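Long-range contact in beta sliding clamp (Bartonella birtlesii LL-WM9, PDB 6PTR), which probably encircles DNA as a ring-shaped head-to-tail homodimer, tethering DNA polymerases and other proteins to it for processive replication: residues V207-L221 and I238-V252. Numbering follows the deposited sequence.
Sequences VIIPRKAVGELQKLL and IRFSLGSVVFTSKLV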
ATOM      1  N   VAL C 207      16.175  30.968  -9.709  1.00 19.85           N
ATOM      2  CA  VAL C 207      15.807  29.849 -10.571  1.00 20.87           C
ATOM      3  C   VAL C 207      14.713  29.006  -9.929  1.00 18.38           C
ATOM      4  O   VAL C 207      14.518  28.993  -8.709  1.00 19.84           O
ATOM      5  CB  VAL C 207      17.020  28.953 -10.907  1.00 20.41           C
ATOM      6  CG1 VAL C 207      18.159  29.787 -11.518  1.00 23.76           C
ATOM      7  CG2 VAL C 207      17.501  28.213  -9.655  1.00 20.09           C
ATOM      8  N   ILE C 208      14.010  28.268 -10.777  1.00 16.38           N
ATOM      9  CA  ILE C 208      12.904  27.409 -10.342  1.00 15.60           C
ATOM     10  C   ILE C 208      13.368  25.967 -10.489  1.00 21.17           C
ATOM     11  O   ILE C 208      13.552  25.480 -11.609  1.00 18.44           O
ATOM     12  CB  ILE C 208      11.631  27.663 -11.153  1.00 16.96           C
ATOM     13  CG1 ILE C 208      11.194  29.122 -11.019  1.00 18.11           C
ATOM     14  CG2 ILE C 208      10.497  26.714 -10.686  1.00 18.93           C
ATOM     15  CD1 ILE C 208      10.088  29.487 -12.023  1.00 20.03           C
ATOM     16  N   ILE C 209      13.577  25.290  -9.362  1.00 15.55           N
ATOM     17  CA  ILE C 209      14.001  23.891  -9.396  1.00 17.29           C
ATOM     18  C   ILE C 209      12.771  23.016  -9.591  1.00 20.06           C
ATOM     19  O   ILE C 209      11.827  23.116  -8.794  1.00 18.06           O
ATOM     20  CB  ILE C 209      14.716  23.507  -8.098  1.00 21.08           C
ATOM     21  CG1 ILE C 209      15.833  24.502  -7.799  1.00 21.33           C
ATOM     22  CG2 ILE C 209      15.169  22.038  -8.181  1.00 20.63           C
ATOM     23  CD1 ILE C 209      16.356  24.420  -6.343  1.00 21.30           C
ATOM     24  N   PRO C 210      12.722  22.158 -10.612  1.00 18.02           N
ATOM     25  CA  PRO C 210      11.502  21.365 -10.860  1.00 19.51           C
ATOM     26  C   PRO C 210      11.145  20.426  -9.714  1.00 16.80           C
ATOM     27  O   PRO C 210      12.016  19.895  -9.011  1.00 20.47           O
ATOM     28  CB  PRO C 210      11.842  20.566 -12.127  1.00 22.17           C
ATOM     29  CG  PRO C 210      12.988  21.324 -12.753  1.00 20.89           C
ATOM     30  CD  PRO C 210      13.761  21.920 -11.627  1.00 20.15           C
ATOM     31  N   ARG C 211       9.833  20.243  -9.543  1.00 17.40           N
ATOM     32  CA  ARG C 211       9.269  19.349  -8.536  1.00 22.33           C
ATOM     33  C   ARG C 211       9.921  17.966  -8.522  1.00 24.01           C
ATOM     34  O   ARG C 211      10.219  17.430  -7.446  1.00 20.82           O
ATOM     35  CB  ARG C 211       7.759  19.229  -8.783  1.00 32.38           C
ATOM     36  CG  ARG C 211       7.028  18.319  -7.837  1.00 43.24           C
ATOM     37  CD  ARG C 211       5.525  18.556  -7.914  1.00 46.25           C
ATOM     38  NE  ARG C 211       5.022  18.565  -9.286  1.00 49.13           N
ATOM     39  CZ  ARG C 211       4.592  17.484  -9.925  1.00 58.08           C
ATOM     40  NH1 ARG C 211       4.140  17.580 -11.167  1.00 66.51           N
ATOM     41  NH2 ARG C 211       4.621  16.301  -9.323  1.00 56.78           N
ATOM     42  N   LYS C 212      10.167  17.367  -9.697  1.00 21.39           N
ATOM     43  CA  LYS C 212      10.737  16.013  -9.698  1.00 21.70           C
ATOM     44  C   LYS C 212      12.150  15.992  -9.131  1.00 20.05           C
ATOM     45  O   LYS C 212      12.502  15.077  -8.373  1.00 21.72           O
ATOM     46  CB  LYS C 212      10.736  15.403 -11.105  1.00 22.05           C
ATOM     47  CG  LYS C 212      11.386  13.984 -11.149  1.00 23.31           C
ATOM     48  CD  LYS C 212      11.096  13.294 -12.464  1.00 28.17           C
ATOM     49  CE  LYS C 212      11.541  11.811 -12.448  1.00 22.71           C
ATOM     50  NZ  LYS C 212      11.270  11.139 -13.727  1.00 25.56           N
ATOM     51  N   ALA C 213      12.993  16.961  -9.519  1.00 20.23           N
ATOM     52  CA  ALA C 213      14.338  17.047  -8.962  1.00 20.03           C
ATOM     53  C   ALA C 213      14.277  17.232  -7.456  1.00 22.34           C
ATOM     54  O   ALA C 213      15.028  16.581  -6.708  1.00 19.91           O
ATOM     55  CB  ALA C 213      15.113  18.203  -9.609  1.00 21.25           C
ATOM     56  N   VAL C 214      13.380  18.106  -6.986  1.00 17.70           N
ATOM     57  CA  VAL C 214      13.229  18.293  -5.548  1.00 21.18           C
ATOM     58  C   VAL C 214      12.896  16.969  -4.885  1.00 21.81           C
ATOM     59  O   VAL C 214      13.475  16.616  -3.858  1.00 19.35           O
ATOM     60  CB  VAL C 214      12.156  19.350  -5.235  1.00 21.02           C
ATOM     61  CG1 VAL C 214      11.871  19.357  -3.736  1.00 22.65           C
ATOM     62  CG2 VAL C 214      12.616  20.728  -5.712  1.00 17.98           C
ATOM     63  N   GLY C 215      11.975  16.210  -5.476  1.00 19.11           N
ATOM     64  CA  GLY C 215      11.535  14.970  -4.855  1.00 22.35           C
ATOM     65  C   GLY C 215      12.627  13.918  -4.799  1.00 24.79           C
ATOM     66  O   GLY C 215      12.785  13.223  -3.790  1.00 20.00           O
ATOM     67  N   GLU C 216      13.410  13.800  -5.862  1.00 21.01           N
ATOM     68  CA  GLU C 216      14.487  12.814  -5.842  1.00 23.30           C
ATOM     69  C   GLU C 216      15.604  13.233  -4.899  1.00 18.97           C
ATOM     70  O   GLU C 216      16.197  12.387  -4.206  1.00 24.29           O
ATOM     71  CB  GLU C 216      15.024  12.599  -7.256  1.00 27.14           C
ATOM     72  CG  GLU C 216      13.998  11.962  -8.170  1.00 28.65           C
ATOM     73  CD  GLU C 216      13.450  10.661  -7.601  1.00 33.19           C
ATOM     74  OE1 GLU C 216      14.253   9.775  -7.220  1.00 33.09           O
ATOM     75  OE2 GLU C 216      12.216  10.542  -7.507  1.00 37.27           O
ATOM     76  N   LEU C 217      15.936  14.529  -4.887  1.00 21.43           N
ATOM     77  CA  LEU C 217      16.920  15.020  -3.939  1.00 20.11           C
ATOM     78  C   LEU C 217      16.469  14.732  -2.517  1.00 21.61           C
ATOM     79  O   LEU C 217      17.253  14.251  -1.689  1.00 20.76           O
ATOM     80  CB  LEU C 217      17.145  16.521  -4.178  1.00 21.65           C
ATOM     81  CG  LEU C 217      18.284  17.279  -3.511  1.00 34.13           C
ATOM     82  CD1 LEU C 217      19.599  16.588  -3.770  1.00 31.52           C
ATOM     83  CD2 LEU C 217      18.300  18.715  -4.061  1.00 28.40           C
ATOM     84  N   GLN C 218      15.181  14.949  -2.238  1.00 21.98           N
ATOM     85  CA  GLN C 218      14.655  14.719  -0.902  1.00 18.95           C
ATOM     86  C   GLN C 218      14.731  13.255  -0.514  1.00 19.85           C
ATOM     87  O   GLN C 218      15.021  12.933   0.644  1.00 25.02           O
ATOM     88  CB  GLN C 218      13.216  15.228  -0.818  1.00 20.04           C
ATOM     89  CG  GLN C 218      13.174  16.718  -0.631  1.00 23.94           C
ATOM     90  CD  GLN C 218      13.404  17.100   0.825  1.00 31.89           C
ATOM     91  OE1 GLN C 218      14.528  17.016   1.328  1.00 32.25           O
ATOM     92  NE2 GLN C 218      12.331  17.494   1.514  1.00 28.53           N
ATOM     93  N   LYS C 219      14.502  12.343  -1.463  1.00 22.47           N
ATOM     94  CA  LYS C 219      14.611  10.924  -1.121  1.00 22.60           C
ATOM     95  C   LYS C 219      16.038  10.563  -0.714  1.00 25.14           C
ATOM     96  O   LYS C 219      16.248   9.773   0.214  1.00 23.51           O
ATOM     97  CB  LYS C 219      14.165  10.050  -2.292  1.00 25.09           C
ATOM     98  CG  LYS C 219      12.667  10.082  -2.570  1.00 29.03           C
ATOM     99  CD  LYS C 219      12.370   9.404  -3.900  1.00 41.26           C
ATOM    100  CE  LYS C 219      10.900   9.483  -4.277  1.00 52.73           C
ATOM    101  NZ  LYS C 219      10.666   8.864  -5.615  1.00 55.00           N
ATOM    102  N   LEU C 220      17.033  11.122  -1.403  1.00 22.87           N
ATOM    103  CA  LEU C 220      18.409  10.865  -0.996  1.00 27.04           C
ATOM    104  C   LEU C 220      18.709  11.513   0.349  1.00 23.72           C
ATOM    105  O   LEU C 220      19.286  10.878   1.238  1.00 28.04           O
ATOM    106  CB  LEU C 220      19.371  11.376  -2.069  1.00 25.29           C
ATOM    107  CG  LEU C 220      20.839  11.255  -1.652  1.00 29.74           C
ATOM    108  CD1 LEU C 220      21.251   9.772  -1.479  1.00 33.48           C
ATOM    109  CD2 LEU C 220      21.745  11.951  -2.646  1.00 35.16           C
ATOM    110  N   LEU C 221      18.308  12.778   0.517  1.00 21.44           N
ATOM    111  CA  LEU C 221      18.581  13.495   1.756  1.00 23.69           C
ATOM    112  C   LEU C 221      17.893  12.858   2.962  1.00 27.35           C
ATOM    113  O   LEU C 221      18.399  12.970   4.083  1.00 29.70           O
ATOM    114  CB  LEU C 221      18.167  14.958   1.605  1.00 24.97           C
ATOM    115  CG  LEU C 221      19.086  15.735   0.656  1.00 21.72           C
ATOM    116  CD1 LEU C 221      18.539  17.119   0.392  1.00 23.67           C
ATOM    117  CD2 LEU C 221      20.471  15.835   1.258  1.00 24.53           C
ATOM    118  N   ILE C 238      20.756  23.070 -13.090  1.00 21.29           N
ATOM    119  CA  ILE C 238      21.283  23.071 -11.734  1.00 19.71           C
ATOM    120  C   ILE C 238      21.788  21.670 -11.427  1.00 21.84           C
ATOM    121  O   ILE C 238      21.244  20.679 -11.923  1.00 21.97           O
ATOM    122  CB  ILE C 238      20.223  23.524 -10.705  1.00 19.45           C
ATOM    123  CG1 ILE C 238      20.847  23.685  -9.321  1.00 20.34           C
ATOM    124  CG2 ILE C 238      19.036  22.537 -10.648  1.00 19.37           C
ATOM    125  CD1 ILE C 238      19.899  24.455  -8.345  1.00 21.77           C
ATOM    126  N   ARG C 239      22.862  21.594 -10.654  1.00 20.27           N
ATOM    127  CA  ARG C 239      23.511  20.324 -10.347  1.00 20.58           C
ATOM    128  C   ARG C 239      23.781  20.274  -8.857  1.00 24.10           C
ATOM    129  O   ARG C 239      24.252  21.259  -8.275  1.00 24.47           O
ATOM    130  CB  ARG C 239      24.814  20.160 -11.119  1.00 21.98           C
ATOM    131  CG  ARG C 239      25.611  18.925 -10.707  1.00 22.49           C
ATOM    132  CD  ARG C 239      26.816  18.719 -11.608  1.00 25.64           C
ATOM    133  NE  ARG C 239      26.404  18.279 -12.938  1.00 24.67           N
ATOM    134  CZ  ARG C 239      27.206  18.220 -13.999  1.00 32.30           C
ATOM    135  NH1 ARG C 239      28.482  18.583 -13.899  1.00 28.81           N
ATOM    136  NH2 ARG C 239      26.724  17.801 -15.168  1.00 29.79           N
ATOM    137  N   PHE C 240      23.459  19.133  -8.244  1.00 20.06           N
ATOM    138  CA  PHE C 240      23.742  18.886  -6.837  1.00 20.50           C
ATOM    139  C   PHE C 240      24.680  17.696  -6.764  1.00 21.11           C
ATOM    140  O   PHE C 240      24.324  16.601  -7.213  1.00 22.56           O
ATOM    141  CB  PHE C 240      22.469  18.578  -6.049  1.00 20.01           C
ATOM    142  CG  PHE C 240      21.441  19.647  -6.108  1.00 19.37           C
ATOM    143  CD1 PHE C 240      20.542  19.713  -7.168  1.00 25.10           C
ATOM    144  CD2 PHE C 240      21.336  20.579  -5.085  1.00 21.20           C
ATOM    145  CE1 PHE C 240      19.583  20.702  -7.223  1.00 24.37           C
ATOM    146  CE2 PHE C 240      20.353  21.573  -5.135  1.00 21.48           C
ATOM    147  CZ  PHE C 240      19.493  21.638  -6.206  1.00 21.22           C
ATOM    148  N   SER C 241      25.852  17.897  -6.178  1.00 22.23           N
ATOM    149  CA  SER C 241      26.812  16.815  -5.997  1.00 23.27           C
ATOM    150  C   SER C 241      26.960  16.551  -4.507  1.00 28.42           C
ATOM    151  O   SER C 241      27.271  17.460  -3.736  1.00 25.79           O
ATOM    152  CB  SER C 241      28.166  17.160  -6.628  1.00 27.08           C
ATOM    153  OG  SER C 241      28.012  17.377  -8.020  1.00 24.40           O
ATOM    154  N   LEU C 242      26.722  15.315  -4.093  1.00 24.85           N
ATOM    155  CA  LEU C 242      26.877  15.009  -2.680  1.00 26.88           C
ATOM    156  C   LEU C 242      27.221  13.536  -2.570  1.00 37.43           C
ATOM    157  O   LEU C 242      26.640  12.711  -3.277  1.00 30.64           O
ATOM    158  CB  LEU C 242      25.609  15.352  -1.880  1.00 29.81           C
ATOM    159  CG  LEU C 242      24.250  14.731  -2.193  1.00 35.26           C
ATOM    160  CD1 LEU C 242      23.311  15.011  -1.026  1.00 35.80           C
ATOM    161  CD2 LEU C 242      23.630  15.268  -3.492  1.00 32.70           C
ATOM    162  N   GLY C 243      28.178  13.215  -1.704  1.00 44.05           N
ATOM    163  CA  GLY C 243      28.645  11.841  -1.623  1.00 38.71           C
ATOM    164  C   GLY C 243      29.170  11.375  -2.967  1.00 37.67           C
ATOM    165  O   GLY C 243      29.958  12.058  -3.632  1.00 37.29           O
ATOM    166  N   SER C 244      28.723  10.197  -3.393  1.00 32.45           N
ATOM    167  CA  SER C 244      29.062   9.669  -4.705  1.00 34.43           C
ATOM    168  C   SER C 244      27.934   9.871  -5.714  1.00 28.53           C
ATOM    169  O   SER C 244      27.940   9.238  -6.777  1.00 29.53           O
ATOM    170  CB  SER C 244      29.397   8.188  -4.594  1.00 32.00           C
ATOM    171  OG  SER C 244      28.290   7.546  -3.986  1.00 43.19           O
ATOM    172  N   VAL C 245      26.987  10.752  -5.413  1.00 26.62           N
ATOM    173  CA  VAL C 245      25.797  10.949  -6.229  1.00 24.01           C
ATOM    174  C   VAL C 245      25.854  12.334  -6.847  1.00 32.96           C
ATOM    175  O   VAL C 245      26.249  13.305  -6.188  1.00 26.90           O
ATOM    176  CB  VAL C 245      24.511  10.770  -5.385  1.00 23.29           C
ATOM    177  CG1 VAL C 245      23.261  11.014  -6.228  1.00 26.81           C
ATOM    178  CG2 VAL C 245      24.495   9.390  -4.764  1.00 26.34           C
ATOM    179  N   VAL C 246      25.468  12.429  -8.116  1.00 23.04           N
ATOM    180  CA  VAL C 246      25.307  13.725  -8.768  1.00 22.59           C
ATOM    181  C   VAL C 246      23.925  13.780  -9.404  1.00 21.57           C
ATOM    182  O   VAL C 246      23.576  12.892 -10.186  1.00 25.75           O
ATOM    183  CB  VAL C 246      26.398  13.974  -9.827  1.00 23.54           C
ATOM    184  CG1 VAL C 246      26.162  15.335 -10.497  1.00 23.19           C
ATOM    185  CG2 VAL C 246      27.809  13.906  -9.229  1.00 24.73           C
ATOM    186  N   PHE C 247      23.144  14.819  -9.069  1.00 20.63           N
ATOM    187  CA  PHE C 247      21.852  15.141  -9.691  1.00 20.28           C
ATOM    188  C   PHE C 247      22.022  16.342 -10.610  1.00 22.52           C
ATOM    189  O   PHE C 247      22.455  17.397 -10.146  1.00 23.20           O
ATOM    190  CB  PHE C 247      20.793  15.562  -8.669  1.00 27.47           C
ATOM    191  CG  PHE C 247      20.317  14.481  -7.760  1.00 27.00           C
ATOM    192  CD1 PHE C 247      19.260  13.677  -8.127  1.00 27.54           C
ATOM    193  CD2 PHE C 247      20.881  14.319  -6.505  1.00 29.66           C
ATOM    194  CE1 PHE C 247      18.794  12.681  -7.278  1.00 32.32           C
ATOM    195  CE2 PHE C 247      20.416  13.330  -5.644  1.00 34.84           C
ATOM    196  CZ  PHE C 247      19.374  12.509  -6.032  1.00 30.66           C
ATOM    197  N   THR C 248      21.621  16.223 -11.878  1.00 20.18           N
ATOM    198  CA  THR C 248      21.629  17.382 -12.770  1.00 20.40           C
ATOM    199  C   THR C 248      20.241  17.539 -13.366  1.00 20.15           C
ATOM    200  O   THR C 248      19.697  16.585 -13.931  1.00 21.16           O
ATOM    201  CB  THR C 248      22.665  17.255 -13.886  1.00 21.76           C
ATOM    202  OG1 THR C 248      23.945  16.932 -13.320  1.00 25.10           O
ATOM    203  CG2 THR C 248      22.772  18.604 -14.649  1.00 22.23           C
ATOM    204  N   SER C 249      19.672  18.738 -13.240  1.00 19.90           N
ATOM    205  CA  SER C 249      18.289  18.971 -13.639  1.00 18.95           C
ATOM    206  C   SER C 249      18.200  20.204 -14.516  1.00 24.58           C
ATOM    207  O   SER C 249      18.900  21.193 -14.283  1.00 22.28           O
ATOM    208  CB  SER C 249      17.382  19.159 -12.426  1.00 21.05           C
ATOM    209  OG  SER C 249      16.027  19.361 -12.854  1.00 20.18           O
ATOM    210  N   LYS C 250      17.349  20.137 -15.535  1.00 19.88           N
ATOM    211  CA  LYS C 250      16.912  21.373 -16.168  1.00 20.21           C
ATOM    212  C   LYS C 250      16.213  22.234 -15.128  1.00 20.69           C
ATOM    213  O   LYS C 250      15.732  21.750 -14.107  1.00 22.56           O
ATOM    214  CB  LYS C 250      15.977  21.083 -17.340  1.00 21.06           C
ATOM    215  CG  LYS C 250      16.718  20.503 -18.527  1.00 27.80           C
ATOM    216  CD  LYS C 250      15.797  20.100 -19.662  1.00 31.82           C
ATOM    217  CE  LYS C 250      16.577  19.310 -20.695  1.00 36.38           C
ATOM    218  NZ  LYS C 250      15.703  18.770 -21.770  1.00 51.31           N
ATOM    219  N   LEU C 251      16.192  23.534 -15.380  1.00 23.51           N
ATOM    220  CA  LEU C 251      15.417  24.455 -14.564  1.00 18.77           C
ATOM    221  C   LEU C 251      14.116  24.740 -15.291  1.00 23.29           C
ATOM    222  O   LEU C 251      14.031  24.594 -16.509  1.00 23.80           O
ATOM    223  CB  LEU C 251      16.199  25.747 -14.309  1.00 21.36           C
ATOM    224  CG  LEU C 251      17.424  25.504 -13.411  1.00 26.27           C
ATOM    225  CD1 LEU C 251      18.396  26.678 -13.449  1.00 27.79           C
ATOM    226  CD2 LEU C 251      16.987  25.224 -11.967  1.00 25.02           C
ATOM    227  N   VAL C 252      13.091  25.120 -14.536  1.00 19.03           N
ATOM    228  CA  VAL C 252      11.821  25.461 -15.175  1.00 19.13           C
ATOM    229  C   VAL C 252      11.986  26.762 -15.942  1.00 21.54           C
ATOM    230  O   VAL C 252      12.441  27.767 -15.384  1.00 26.06           O
ATOM    231  CB  VAL C 252      10.708  25.572 -14.126  1.00 21.03           C
ATOM    232  CG1 VAL C 252       9.387  25.985 -14.795  1.00 23.05           C
ATOM    233  CG2 VAL C 252      10.551  24.271 -13.374  1.00 20.56           C
TER
HETATM  234  O   HOH W   1      14.157  28.906 -13.716  1.00 19.51           O
HETATM  235  O   HOH W   2      13.771  17.696 -12.656  1.00 33.23           O
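Leu-217 divides its two methyls between two phenylalanine rings, and this forked leucine carries much of the apolar packing. CD2 sits over the centre of the Phe-240 ring, a CH-pi contact 3.6 Å from the centroid and 7° off the ring normal. Leu-217 CD1 turns instead to the other ring and lies 3.8 Å from Phe-247 CD2, while the Leu-217 CA lies above a face of that ring, offset toward the rim. CG is anti to the backbone N (chi1 -169°), which carries both branches to the hairpin, one to each ring. One turn on, Leu-220 CD2 abuts the edge of the Phe-247 ring, in its plane, 3.6 Å from Phe-247 CE2, and meets Leu-242 tip to tip; Leu-221 CD2 closes on Leu-242 CD1. Helix 211-221 lies along the hairpin of strands 238-242 and 245-250, joined by a type II' turn, running nearly antiparallel to strand 245-250 with axes 9.0 Å apart. This is helix-on-sheet packing of the central domain, one of the three related domains of each subunit; helix 142-152 adds Leu-149 beside Leu-217. In strand 207-210, just before the helix, Val-207 meets the spread methyls of Leu-251, and Ile-208 CG2 packs on Val-252.

Polar links gather at this end. Val-252 N donates to Ile-208 O at 3.0 Å, almost straight (172°) and in the carbonyl plane, and a water joins Ile-208 N to Val-252 O. Ser-249 OG, beside the Ala-213 methyl, donates to Lys-250 O at 2.7 Å and accepts from a second water, which Ala-213 N reaches only weakly.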